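Local structure of sulfur oxidation protein soxB (Thermus thermophilus, 2WDD) at residues A217-V222 with S284-D289. The protein probably hydrolyses the sulfur–sulfur bond of a protein cysteine S-thiosulfonate in the Sox sulfur oxidation pathway, using a pair of manganese ions. Residues are numbered along the deposited sequence; the frame is centred on the assembly and turned at random. Where two conformers were deposited one is given.
Sequences ASYPYV and SGHTHD. With MN (manganese (II) ion), chain H; MN (manganese (II) ion), chain G.
Water 1, gripped three ways, sits on the metal side of the His286 ring, against which Tyr219 stacks: its O lies 2.1 Å from each manganese ion, chains H and G, and the water donates to His286 O at 2.8 Å. This is the two-metal centre of a metallophosphoesterase-like fold, and 285-288 form its Gly-His-Thr-His motif after strand 281-284. Histidine suits both alternating places because either ring nitrogen can bind a metal: His286 ND1 holds the chain H manganese at 2.3 Å, His288 NE2 the chain G ion at 2.2 Å. Asp132 joins both ions; His163 and His263 complete the chain H site, Asp36 and His38 the chain G site. The backbone makes a classic gamma turn centred on His286, closed by a weak bond from Thr287 N to Gly285 O.

Tyr219, at the start of a type I turn after strand 210-217, lays its ring over one face of the His286 imidazole. The offset stack has centroids 4.1 Å apart and planes tilted by 28°, with Tyr219 CE1 nearest, 3.3 Å from His286 NE2. With CG anti to its own N (chi1 -171°), the tyrosine reaches out to the metal ligand, while Tyr221 N lies over its opposite face. A flat ring suits this place because it can lie against the imidazole, its OH 3.7 Å from His286 NE2; an alanine here would strip that stack away and would probably leave the imidazole freer to turn about the ND1–manganese bond. Beyond the stack, Thr287 offers a hydroxyl to the carboxylate two residues on, OG1 donating to Asp289 OD2 at 2.7 Å from above the carboxylate plane.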
loop_
_atom_site.group_PDB
_atom_site.type_symbol
_atom_site.label_atom_id
_atom_site.label_comp_id
_atom_site.label_asym_id
_atom_site.label_seq_id
_atom_site.Cartn_x
_atom_site.Cartn_y
_atom_site.Cartn_z
ATOM N N ALA A 217 8.054 -4.037 13.298
ATOM C CA ALA A 217 7.200 -2.930 13.726
ATOM C C ALA A 217 5.926 -2.929 12.896
ATOM O O ALA A 217 5.983 -2.907 11.669
ATOM C CB ALA A 217 7.907 -1.594 13.597
ATOM N N SER A 218 4.784 -3.030 13.571
ATOM C CA SER A 218 3.493 -2.961 12.889
ATOM C C SER A 218 3.003 -1.508 12.842
ATOM O O SER A 218 3.488 -0.642 13.569
ATOM C CB SER A 218 2.468 -3.852 13.587
ATOM O OG SER A 218 2.699 -5.207 13.258
ATOM N N TYR A 219 2.030 -1.238 11.979
ATOM C CA TYR A 219 1.526 0.124 11.806
ATOM C C TYR A 219 1.027 0.688 13.130
ATOM O O TYR A 219 0.180 0.080 13.779
ATOM C CB TYR A 219 0.384 0.113 10.795
ATOM C CG TYR A 219 -0.088 1.484 10.371
ATOM C CD1 TYR A 219 0.799 2.430 9.873
ATOM C CD2 TYR A 219 -1.438 1.805 10.404
ATOM C CE1 TYR A 219 0.365 3.681 9.468
ATOM C CE2 TYR A 219 -1.884 3.055 9.987
ATOM C CZ TYR A 219 -0.988 3.976 9.510
ATOM O OH TYR A 219 -1.444 5.214 9.085
ATOM N N PRO A 220 1.518 1.871 13.529
ATOM C CA PRO A 220 1.124 2.425 14.839
ATOM C C PRO A 220 -0.262 3.051 14.913
ATOM O O PRO A 220 -0.756 3.339 16.012
ATOM C CB PRO A 220 2.186 3.497 15.109
ATOM C CG PRO A 220 2.755 3.833 13.767
ATOM C CD PRO A 220 2.681 2.578 12.952
ATOM N N TYR A 221 -0.888 3.273 13.762
ATOM C CA TYR A 221 -2.169 3.965 13.738
ATOM C C TYR A 221 -3.376 3.103 13.403
ATOM O O TYR A 221 -4.399 3.598 12.924
ATOM C CB TYR A 221 -2.075 5.189 12.828
ATOM C CG TYR A 221 -0.877 6.052 13.150
ATOM C CD1 TYR A 221 -0.765 6.686 14.383
ATOM C CD2 TYR A 221 0.164 6.198 12.243
ATOM C CE1 TYR A 221 0.341 7.467 14.689
ATOM C CE2 TYR A 221 1.264 6.994 12.535
ATOM C CZ TYR A 221 1.344 7.624 13.759
ATOM O OH TYR A 221 2.445 8.395 14.065
ATOM N N VAL A 222 -3.276 1.814 13.690
ATOM C CA VAL A 222 -4.381 0.904 13.420
ATOM C C VAL A 222 -5.682 1.328 14.100
ATOM O O VAL A 222 -6.764 1.186 13.527
ATOM C CB VAL A 222 -4.001 -0.554 13.787
ATOM C CG1 VAL A 222 -5.158 -1.503 13.514
ATOM C CG2 VAL A 222 -2.750 -1.000 13.022
ATOM N N SER A 284 11.080 -0.748 4.573
ATOM C CA SER A 284 9.906 0.105 4.761
ATOM C C SER A 284 8.682 -0.242 3.934
ATOM O O SER A 284 8.663 -0.035 2.717
ATOM C CB SER A 284 10.264 1.576 4.472
ATOM O OG SER A 284 11.228 2.099 5.370
ATOM N N GLY A 285 7.636 -0.704 4.609
ATOM C CA GLY A 285 6.369 -0.998 3.964
ATOM C C GLY A 285 5.408 0.159 4.184
ATOM O O GLY A 285 5.815 1.256 4.547
ATOM N N HIS A 286 4.121 -0.110 3.975
ATOM C CA HIS A 286 3.044 0.851 4.206
ATOM C C HIS A 286 2.824 1.953 3.179
ATOM O O HIS A 286 1.693 2.223 2.763
ATOM C CB HIS A 286 3.083 1.455 5.610
ATOM C CG HIS A 286 1.882 2.304 5.904
ATOM N ND1 HIS A 286 0.605 1.783 5.939
ATOM C CD2 HIS A 286 1.749 3.642 6.060
ATOM C CE1 HIS A 286 -0.262 2.761 6.131
ATOM N NE2 HIS A 286 0.405 3.900 6.216
ATOM N N THR A 287 3.891 2.653 2.823
ATOM C CA THR A 287 3.753 3.746 1.877
ATOM C C THR A 287 3.817 3.312 0.401
ATOM O O THR A 287 3.567 4.126 -0.500
ATOM C CB THR A 287 4.715 4.905 2.205
ATOM O OG1 THR A 287 5.997 4.374 2.568
ATOM C CG2 THR A 287 4.176 5.741 3.372
ATOM N N HIS A 288 4.037 2.018 0.166
ATOM C CA HIS A 288 4.027 1.448 -1.180
ATOM C C HIS A 288 5.073 2.105 -2.087
ATOM O O HIS A 288 4.871 2.233 -3.298
ATOM C CB HIS A 288 2.629 1.583 -1.811
ATOM C CG HIS A 288 1.549 0.812 -1.101
ATOM N ND1 HIS A 288 0.349 0.493 -1.702
ATOM C CD2 HIS A 288 1.491 0.294 0.150
ATOM C CE1 HIS A 288 -0.402 -0.189 -0.850
ATOM N NE2 HIS A 288 0.271 -0.333 0.276
ATOM N N ASP A 289 6.202 2.495 -1.495
ATOM C CA ASP A 289 7.280 3.151 -2.237
ATOM C C ASP A 289 8.199 2.181 -2.972
ATOM O O ASP A 289 8.204 0.970 -2.701
ATOM C CB ASP A 289 8.112 3.990 -1.261
ATOM C CG ASP A 289 7.364 5.217 -0.770
ATOM O OD1 ASP A 289 6.892 5.987 -1.630
ATOM O OD2 ASP A 289 7.258 5.430 0.455
HETATM MN MN MN H . -0.330 -0.271 5.441
HETATM MN MN MN G . -0.482 -1.244 2.159
HETATM O O HOH W 1 -0.315 0.393 3.433
#